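PDB 4ATW: alpha-l-arabinofuranosidase domain protein from Thermotoga maritima, which hydrolyses terminal non-reducing alpha-L-arabinofuranoside residues of alpha-L-arabinosides, releasing arabinose. Local coordinates for residues Lys165-Gly170 / Pro203-Ile208; Arg189-Tyr194 / Gln223-Val228; Val275-Asp280 / Asp317-Ala322. All blocks are in the same frame, centred on the assembly; numbering follows the deposited sequence.

Interaction 1: Lys165-Gly170 / Pro203-Ile208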
loop_
_atom_site.group_PDB
_atom_site.type_symbol
_atom_site.label_atom_id
_atom_site.label_comp_id
_atom_site.label_asym_id
_atom_site.label_seq_id
_atom_site.Cartn_x
_atom_site.Cartn_y
_atom_site.Cartn_z
ATOM N N LYS A 165 -15.662 -4.929 1.504
ATOM C CA LYS A 165 -15.988 -3.837 0.571
ATOM C C LYS A 165 -15.160 -3.723 -0.709
ATOM O O LYS A 165 -15.623 -3.160 -1.698
ATOM C CB LYS A 165 -15.915 -2.499 1.317
ATOM C CG LYS A 165 -16.704 -2.479 2.605
ATOM C CD LYS A 165 -16.565 -1.155 3.279
ATOM C CE LYS A 165 -17.236 -1.141 4.646
ATOM N NZ LYS A 165 -17.065 0.197 5.356
ATOM N N PHE A 166 -13.942 -4.242 -0.690
ATOM C CA PHE A 166 -13.095 -4.126 -1.849
ATOM C C PHE A 166 -12.835 -5.464 -2.498
ATOM O O PHE A 166 -12.390 -6.392 -1.840
ATOM C CB PHE A 166 -11.752 -3.507 -1.455
ATOM C CG PHE A 166 -11.854 -2.127 -0.849
ATOM C CD1 PHE A 166 -12.212 -1.947 0.474
ATOM C CD2 PHE A 166 -11.575 -0.999 -1.606
ATOM C CE1 PHE A 166 -12.295 -0.668 1.039
ATOM C CE2 PHE A 166 -11.656 0.280 -1.048
ATOM C CZ PHE A 166 -12.019 0.438 0.281
ATOM N N TRP A 167 -13.084 -5.576 -3.795
ATOM C CA TRP A 167 -12.788 -6.844 -4.455
ATOM C C TRP A 167 -11.872 -6.668 -5.639
ATOM O O TRP A 167 -12.197 -5.940 -6.562
ATOM C CB TRP A 167 -14.070 -7.555 -4.883
ATOM C CG TRP A 167 -14.891 -8.025 -3.704
ATOM C CD1 TRP A 167 -15.745 -7.276 -2.963
ATOM C CD2 TRP A 167 -14.864 -9.323 -3.101
ATOM N NE1 TRP A 167 -16.254 -8.019 -1.938
ATOM C CE2 TRP A 167 -15.726 -9.283 -2.001
ATOM C CE3 TRP A 167 -14.189 -10.513 -3.390
ATOM C CZ2 TRP A 167 -15.941 -10.392 -1.176
ATOM C CZ3 TRP A 167 -14.397 -11.610 -2.579
ATOM C CH2 TRP A 167 -15.270 -11.543 -1.481
ATOM N N GLY A 168 -10.717 -7.330 -5.576
ATOM C CA GLY A 168 -9.732 -7.257 -6.634
ATOM C C GLY A 168 -10.147 -8.264 -7.662
ATOM O O GLY A 168 -10.141 -9.451 -7.381
ATOM N N ILE A 169 -10.508 -7.796 -8.850
ATOM C CA ILE A 169 -10.966 -8.690 -9.903
ATOM C C ILE A 169 -9.878 -9.248 -10.810
ATOM O O ILE A 169 -9.723 -8.843 -11.958
ATOM C CB ILE A 169 -11.982 -7.999 -10.718
ATOM C CG1 ILE A 169 -13.111 -7.628 -9.793
ATOM C CG2 ILE A 169 -12.451 -8.880 -11.848
ATOM C CD1 ILE A 169 -14.242 -6.842 -10.467
ATOM N N GLY A 170 -9.156 -10.216 -10.256
ATOM C CA GLY A 170 -8.072 -10.873 -10.942
ATOM C C GLY A 170 -6.793 -10.222 -10.487
ATOM O O GLY A 170 -6.806 -9.129 -9.914
ATOM N N PRO A 203 -24.429 -4.766 -4.790
ATOM C CA PRO A 203 -24.227 -3.467 -5.428
ATOM C C PRO A 203 -23.251 -2.562 -4.734
ATOM O O PRO A 203 -22.620 -1.714 -5.366
ATOM C CB PRO A 203 -25.622 -2.877 -5.442
ATOM C CG PRO A 203 -26.462 -4.055 -5.602
ATOM C CD PRO A 203 -25.865 -5.011 -4.611
ATOM N N THR A 204 -23.106 -2.749 -3.433
ATOM C CA THR A 204 -22.206 -1.908 -2.646
ATOM C C THR A 204 -20.711 -2.117 -2.791
ATOM O O THR A 204 -19.952 -1.237 -2.419
ATOM C CB THR A 204 -22.499 -2.026 -1.178
ATOM O OG1 THR A 204 -21.994 -3.280 -0.712
ATOM C CG2 THR A 204 -24.012 -1.928 -0.933
ATOM N N ILE A 205 -20.264 -3.255 -3.304
ATOM C CA ILE A 205 -18.830 -3.441 -3.458
ATOM C C ILE A 205 -18.097 -2.571 -4.493
ATOM O O ILE A 205 -18.656 -2.065 -5.472
ATOM C CB ILE A 205 -18.482 -4.894 -3.753
ATOM C CG1 ILE A 205 -19.081 -5.345 -5.082
ATOM C CG2 ILE A 205 -18.979 -5.746 -2.624
ATOM C CD1 ILE A 205 -18.766 -6.800 -5.426
ATOM N N LYS A 206 -16.819 -2.390 -4.230
ATOM C CA LYS A 206 -15.962 -1.645 -5.104
ATOM C C LYS A 206 -15.101 -2.701 -5.824
ATOM O O LYS A 206 -14.550 -3.633 -5.200
ATOM C CB LYS A 206 -15.067 -0.726 -4.285
ATOM C CG LYS A 206 -15.791 0.279 -3.440
ATOM C CD LYS A 206 -16.484 1.298 -4.299
ATOM C CE LYS A 206 -16.630 2.621 -3.566
ATOM N NZ LYS A 206 -17.194 3.711 -4.435
ATOM N N ALA A 207 -14.992 -2.553 -7.139
ATOM C CA ALA A 207 -14.196 -3.454 -7.954
ATOM C C ALA A 207 -12.878 -2.824 -8.485
ATOM O O ALA A 207 -12.877 -1.735 -9.035
ATOM C CB ALA A 207 -15.029 -3.921 -9.114
ATOM N N ILE A 208 -11.758 -3.523 -8.325
ATOM C CA ILE A 208 -10.471 -3.052 -8.819
ATOM C C ILE A 208 -10.049 -4.014 -9.949
ATOM O O ILE A 208 -9.794 -5.237 -9.718
ATOM C CB ILE A 208 -9.394 -3.097 -7.737
ATOM C CG1 ILE A 208 -9.796 -2.264 -6.529
ATOM C CG2 ILE A 208 -8.131 -2.591 -8.273
ATOM C CD1 ILE A 208 -10.788 -2.988 -5.552
#
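The carbonyl oxygen of Lys206 takes the backbone N-H of Trp167, with Lys206 O 2.8 Å from Trp167 N. The bond is nearly straight, 166° at the hydrogen, and the donor lies almost in line with the C=O bond. Three more backbone bonds continue the ladder. Lys206 N donates to Lys165 O, Ile208 N to Trp167 O, and Ile169 N to Ile208 O. The last is also 2.8 Å long, from Ile169 N to Ile208 O. Both N-H and C=O of Trp167 are thus used by the partner strand, as are those of Lys206 and Ile208. The pairing is parallel, and the short segment axes come within 4.7 Å at 30°.

The indole of Trp167 crosses Ile205 at a slant. With CG beside the backbone N (chi1 -67°), the ring brings its CD1 to 3.6 Å from Ile205 CG2. The indole NE1 is bonded to the carbonyl of Val164, which helps to fix the ring. On the same side, Ile169 CD1 packs on the methyl of Ala207. Leu138 of helix 131-141 touches both Trp167 and Ile205.

Phe166, Lys206 and Ile208 point to the other face. Ile208 CD1 lies near the plane of the Phe166 ring, at its edge, and is 4.2 Å from Phe166 CB. It also reaches back over the backbone, 3.4 Å from Trp167 O. His19 meets the Phe166 ring edge-to-face.

Strand 119-123 bonds to the far side of strand 166-169, and Ala207 bonds onward to Phe231. The two segments are therefore inner neighbours in a parallel sheet. They are joined through helix 184-196 as a beta-alpha-beta crossover, the repeating unit of a (beta/alpha)8 barrel.

Interaction 2: Arg189-Tyr194 / Gln223-Val228; sequences RAAKEY and QEAGDV
The helical segment 189-194 passes beside residues 223-225 of helix 215-225 and the residues that follow, with CA of Lys192 4.7 Å from CA of Ala225. Small side chains allow this approach. Ala225 CB rests on the backbone of Lys192, 3.9 Å from its CA, and Ala191 CB is 4.5 Å from Ala225 CB.

Lys192 makes the largest single contribution. Its CG is anti to the backbone N (chi1 -175°), and the chain runs out extended past the carbonyl of Glu224. Its CD is 3.5 Å from Glu224 O. A bend at the last torsion (63°) then turns the amine to Asp227. NZ sits 3.1 Å from Asp227 OD1 and is about as near to OD2. The two side chains meet at about a right angle. A weak bond of 3.4 Å joins Lys192 NZ to Glu224 O. Glu224 lays its CG against the CA of Arg189, 3.8 Å away.

The lysine amine thus sits between the Asp227 carboxylate and the Glu224 carbonyl. Both would probably stabilise its positive charge, and the salt bridge ties helix 184-196 to the chain around Asp227.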
loop_
_atom_site.group_PDB
_atom_site.type_symbol
_atom_site.label_atom_id
_atom_site.label_comp_id
_atom_site.label_asym_id
_atom_site.label_seq_id
_atom_site.Cartn_x
_atom_site.Cartn_y
_atom_site.Cartn_z
ATOM N N ARG A 189 -13.004 -8.364 -21.428
ATOM C CA ARG A 189 -14.390 -8.797 -21.467
ATOM C C ARG A 189 -14.710 -9.601 -20.236
ATOM O O ARG A 189 -15.830 -9.589 -19.786
ATOM C CB ARG A 189 -14.713 -9.551 -22.769
ATOM C CG ARG A 189 -14.418 -11.025 -22.747
ATOM C CD ARG A 189 -14.804 -11.742 -24.061
ATOM N NE ARG A 189 -16.228 -11.609 -24.415
ATOM C CZ ARG A 189 -17.018 -12.619 -24.792
ATOM N NH1 ARG A 189 -16.530 -13.856 -24.862
ATOM N NH2 ARG A 189 -18.294 -12.391 -25.116
ATOM N N ALA A 190 -13.721 -10.257 -19.649
ATOM C CA ALA A 190 -13.976 -11.040 -18.440
ATOM C C ALA A 190 -14.199 -10.156 -17.208
ATOM O O ALA A 190 -15.091 -10.424 -16.396
ATOM C CB ALA A 190 -12.833 -12.012 -18.185
ATOM N N ALA A 191 -13.385 -9.115 -17.067
ATOM C CA ALA A 191 -13.529 -8.197 -15.941
ATOM C C ALA A 191 -14.924 -7.670 -15.893
ATOM O O ALA A 191 -15.482 -7.511 -14.809
ATOM C CB ALA A 191 -12.595 -7.032 -16.057
ATOM N N LYS A 192 -15.481 -7.371 -17.064
ATOM C CA LYS A 192 -16.836 -6.886 -17.100
ATOM C C LYS A 192 -17.793 -7.965 -16.618
ATOM O O LYS A 192 -18.647 -7.667 -15.828
ATOM C CB LYS A 192 -17.248 -6.441 -18.485
ATOM C CG LYS A 192 -18.626 -5.811 -18.497
ATOM C CD LYS A 192 -19.046 -5.530 -19.928
ATOM C CE LYS A 192 -20.359 -4.763 -20.061
ATOM N NZ LYS A 192 -20.279 -3.370 -19.449
ATOM N N GLU A 193 -17.656 -9.213 -17.067
ATOM C CA GLU A 193 -18.546 -10.290 -16.617
ATOM C C GLU A 193 -18.501 -10.504 -15.129
ATOM O O GLU A 193 -19.554 -10.641 -14.494
ATOM C CB GLU A 193 -18.212 -11.620 -17.276
ATOM C CG GLU A 193 -19.140 -11.979 -18.458
ATOM C CD GLU A 193 -20.485 -12.580 -18.058
ATOM O OE1 GLU A 193 -20.511 -13.608 -17.345
ATOM O OE2 GLU A 193 -21.512 -12.013 -18.482
ATOM N N TYR A 194 -17.304 -10.554 -14.549
ATOM C CA TYR A 194 -17.249 -10.737 -13.107
ATOM C C TYR A 194 -17.825 -9.540 -12.360
ATOM O O TYR A 194 -18.572 -9.683 -11.380
ATOM C CB TYR A 194 -15.834 -10.950 -12.627
ATOM C CG TYR A 194 -15.294 -12.339 -12.820
ATOM C CD1 TYR A 194 -14.714 -12.701 -14.039
ATOM C CD2 TYR A 194 -15.300 -13.275 -11.778
ATOM C CE1 TYR A 194 -14.137 -13.947 -14.211
ATOM C CE2 TYR A 194 -14.735 -14.525 -11.954
ATOM C CZ TYR A 194 -14.141 -14.849 -13.179
ATOM O OH TYR A 194 -13.490 -16.033 -13.394
ATOM N N GLN A 223 -12.374 0.543 -21.472
ATOM C CA GLN A 223 -13.394 0.620 -22.516
ATOM C C GLN A 223 -14.490 -0.410 -22.381
ATOM O O GLN A 223 -15.611 -0.174 -22.740
ATOM C CB GLN A 223 -12.727 0.468 -23.863
ATOM C CG GLN A 223 -12.665 1.744 -24.652
ATOM C CD GLN A 223 -11.646 1.676 -25.763
ATOM O OE1 GLN A 223 -11.420 0.620 -26.368
ATOM N NE2 GLN A 223 -11.027 2.810 -26.050
ATOM N N GLU A 224 -14.139 -1.561 -21.841
ATOM C CA GLU A 224 -15.072 -2.655 -21.673
ATOM C C GLU A 224 -15.839 -2.609 -20.349
ATOM O O GLU A 224 -17.055 -2.708 -20.315
ATOM C CB GLU A 224 -14.307 -3.977 -21.794
ATOM C CG GLU A 224 -15.179 -5.144 -22.097
ATOM C CD GLU A 224 -15.876 -5.018 -23.459
ATOM O OE1 GLU A 224 -15.656 -3.993 -24.162
ATOM O OE2 GLU A 224 -16.646 -5.947 -23.841
ATOM N N ALA A 225 -15.121 -2.437 -19.252
ATOM C CA ALA A 225 -15.748 -2.433 -17.949
ATOM C C ALA A 225 -15.824 -1.072 -17.291
ATOM O O ALA A 225 -16.162 -0.985 -16.118
ATOM C CB ALA A 225 -15.011 -3.405 -17.041
ATOM N N GLY A 226 -15.522 -0.021 -18.046
ATOM C CA GLY A 226 -15.554 1.336 -17.521
ATOM C C GLY A 226 -16.848 1.857 -16.893
ATOM O O GLY A 226 -16.851 2.911 -16.232
ATOM N N ASP A 227 -17.935 1.125 -17.089
ATOM C CA ASP A 227 -19.219 1.502 -16.538
ATOM C C ASP A 227 -19.538 0.680 -15.284
ATOM O O ASP A 227 -20.598 0.867 -14.666
ATOM C CB ASP A 227 -20.330 1.287 -17.573
ATOM C CG ASP A 227 -20.363 -0.143 -18.103
ATOM O OD1 ASP A 227 -19.308 -0.823 -18.066
ATOM O OD2 ASP A 227 -21.438 -0.583 -18.563
ATOM N N VAL A 228 -18.644 -0.230 -14.904
ATOM C CA VAL A 228 -18.912 -1.036 -13.731
ATOM C C VAL A 228 -17.786 -1.205 -12.757
ATOM O O VAL A 228 -18.026 -1.544 -11.609
ATOM C CB VAL A 228 -19.389 -2.462 -14.078
ATOM C CG1 VAL A 228 -20.621 -2.422 -14.969
ATOM C CG2 VAL A 228 -18.264 -3.227 -14.703
#

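Interaction 3: Val275-Asp280 / Asp317-Ala322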
loop_
_atom_site.group_PDB
_atom_site.type_symbol
_atom_site.label_atom_id
_atom_site.label_comp_id
_atom_site.label_asym_id
_atom_site.label_seq_id
_atom_site.Cartn_x
_atom_site.Cartn_y
_atom_site.Cartn_z
ATOM N N VAL A 275 -14.057 6.560 -12.148
ATOM C CA VAL A 275 -13.130 5.450 -11.994
ATOM C C VAL A 275 -11.810 6.024 -11.595
ATOM O O VAL A 275 -11.378 7.021 -12.180
ATOM C CB VAL A 275 -12.935 4.709 -13.271
ATOM C CG1 VAL A 275 -11.865 3.650 -13.093
ATOM C CG2 VAL A 275 -14.225 4.092 -13.682
ATOM N N LYS A 276 -11.166 5.405 -10.607
ATOM C CA LYS A 276 -9.882 5.896 -10.149
ATOM C C LYS A 276 -8.779 4.888 -10.140
ATOM O O LYS A 276 -8.968 3.758 -10.525
ATOM C CB LYS A 276 -10.035 6.582 -8.788
ATOM C CG LYS A 276 -10.824 7.842 -9.000
ATOM C CD LYS A 276 -11.114 8.647 -7.776
ATOM C CE LYS A 276 -12.091 9.790 -8.152
ATOM N NZ LYS A 276 -11.743 10.468 -9.453
ATOM N N ILE A 277 -7.603 5.312 -9.730
ATOM C CA ILE A 277 -6.492 4.408 -9.710
ATOM C C ILE A 277 -6.298 3.784 -8.349
ATOM O O ILE A 277 -6.423 4.458 -7.321
ATOM C CB ILE A 277 -5.229 5.134 -10.066
ATOM C CG1 ILE A 277 -5.365 5.718 -11.459
ATOM C CG2 ILE A 277 -4.042 4.194 -9.997
ATOM C CD1 ILE A 277 -4.120 6.511 -11.914
ATOM N N ALA A 278 -6.004 2.488 -8.341
ATOM C CA ALA A 278 -5.722 1.787 -7.104
ATOM C C ALA A 278 -4.276 1.293 -7.200
ATOM O O ALA A 278 -3.971 0.374 -7.951
ATOM C CB ALA A 278 -6.671 0.643 -6.948
ATOM N N LEU A 279 -3.366 1.920 -6.479
ATOM C CA LEU A 279 -1.963 1.508 -6.532
ATOM C C LEU A 279 -1.861 0.372 -5.515
ATOM O O LEU A 279 -1.253 0.558 -4.442
ATOM C CB LEU A 279 -1.087 2.673 -6.083
ATOM C CG LEU A 279 0.325 2.897 -6.612
ATOM C CD1 LEU A 279 1.104 3.854 -5.666
ATOM C CD2 LEU A 279 1.036 1.565 -6.740
ATOM N N ASP A 280 -2.453 -0.788 -5.842
ATOM C CA ASP A 280 -2.491 -1.931 -4.923
ATOM C C ASP A 280 -1.262 -2.803 -4.819
ATOM O O ASP A 280 -1.330 -3.896 -4.335
ATOM C CB ASP A 280 -3.763 -2.791 -5.150
ATOM C CG ASP A 280 -3.784 -3.509 -6.491
ATOM O OD1 ASP A 280 -2.826 -3.303 -7.266
ATOM O OD2 ASP A 280 -4.756 -4.275 -6.763
ATOM N N ASP A 317 -6.864 12.011 -4.558
ATOM C CA ASP A 317 -8.107 12.275 -5.274
ATOM C C ASP A 317 -8.213 11.417 -6.516
ATOM O O ASP A 317 -9.315 11.094 -6.940
ATOM C CB ASP A 317 -8.294 13.784 -5.587
ATOM C CG ASP A 317 -7.113 14.399 -6.302
ATOM O OD1 ASP A 317 -5.966 14.087 -5.935
ATOM O OD2 ASP A 317 -7.326 15.213 -7.219
ATOM N N ILE A 318 -7.080 11.022 -7.085
ATOM C CA ILE A 318 -7.133 10.149 -8.244
ATOM C C ILE A 318 -6.612 8.746 -7.896
ATOM O O ILE A 318 -6.906 7.773 -8.584
ATOM C CB ILE A 318 -6.316 10.682 -9.413
ATOM C CG1 ILE A 318 -4.873 10.335 -9.211
ATOM C CG2 ILE A 318 -6.457 12.158 -9.529
ATOM C CD1 ILE A 318 -4.138 10.430 -10.447
ATOM N N VAL A 319 -5.842 8.651 -6.817
ATOM C CA VAL A 319 -5.305 7.371 -6.374
ATOM C C VAL A 319 -5.735 7.246 -4.931
ATOM O O VAL A 319 -4.931 7.351 -4.030
ATOM C CB VAL A 319 -3.765 7.346 -6.440
ATOM C CG1 VAL A 319 -3.247 5.973 -6.190
ATOM C CG2 VAL A 319 -3.291 7.804 -7.776
ATOM N N PRO A 320 -7.021 7.036 -4.691
ATOM C CA PRO A 320 -7.488 6.916 -3.316
ATOM C C PRO A 320 -7.095 5.645 -2.582
ATOM O O PRO A 320 -7.080 5.601 -1.346
ATOM C CB PRO A 320 -8.995 7.051 -3.464
ATOM C CG PRO A 320 -9.253 6.469 -4.783
ATOM C CD PRO A 320 -8.156 7.069 -5.615
ATOM N N LEU A 321 -6.762 4.613 -3.337
ATOM C CA LEU A 321 -6.415 3.346 -2.717
ATOM C C LEU A 321 -4.962 2.939 -3.030
ATOM O O LEU A 321 -4.534 2.983 -4.193
ATOM C CB LEU A 321 -7.394 2.285 -3.218
ATOM C CG LEU A 321 -7.725 1.096 -2.325
ATOM C CD1 LEU A 321 -8.227 -0.027 -3.240
ATOM C CD2 LEU A 321 -6.489 0.635 -1.500
ATOM N N ALA A 322 -4.212 2.544 -2.001
ATOM C CA ALA A 322 -2.820 2.139 -2.196
ATOM C C ALA A 322 -2.388 1.076 -1.205
ATOM O O ALA A 322 -2.748 1.125 -0.038
ATOM C CB ALA A 322 -1.900 3.350 -2.088
#
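The pyrrolidine ring of Pro320 is set against Lys276. The side chains of Pro320 and Lys276 meet at about a right angle. Pro320 CD is 3.7 Å from Lys276 CB, and Pro320 CG lies near both CB and CD of the lysine. Phe231 of strand 231-238 also touches this proline. Beyond the ring, the lysine chain runs on past the carbonyl of Asp317. The carboxylate of Asp317 forms a salt bridge with Lys14.

Two backbone bonds join the segments. Ile277 N donates to Ile318 O over 2.8 Å, with the donor close to the line of the C=O bond. Leu279 N donates to Leu321 O, also 2.8 Å, but this bond is bent to 139° at the hydrogen. The donors are two positions apart and the acceptors three, so between these bonds the 317-322 side has one extra residue. In this interval Ile277 O takes a CA-H contact from Val319 CA at 3.3 Å.

Val319 divides its methyls between two neighbours. With CG1 anti to the backbone N (chi1 -171°), CG1 lies 3.9 Å from Leu279 CB and CG2 lies 4.0 Å from Ile277 CB. The side chains of Ile277 and Ile318 run side by side in the same direction, their CD1 atoms 4.2 Å apart. On the other face, Leu321 CD1 meets Ala278 CB at 4.1 Å.

Helix 250-265 covers Ile277, Leu279 and Ile318, and Leu312 of helix 299-313 packs on Val319 and Ala322. Strand 231-238 bonds to the opposite edge of strand 276-284. Helix 299-313 links the paired strands as a beta-alpha-beta unit.

In the fold
Interactions 1 and 3 lie in the same parallel sheet, at the fourth and fifth strands and the seventh and eighth, with centres about 13 Å apart. They meet across the barrel interior: Phe166 CD2 is 3.9 Å from Leu321 CD1, and Ile208 CG2 is 3.8 Å from Ala278 CB. Interaction 2 lies outside the strands, its centre about 12 Å from that of interaction 1 and about 18 Å from that of interaction 3. Tyr194 CB of interaction 2 packs 4.0 Å from Ile169 CG2. By analogy with clan GH-A glycosidases, whose catalytic acids sit near the C-terminal ends of strands four and seven, interactions 1 and 3 probably include strands that carry the active site.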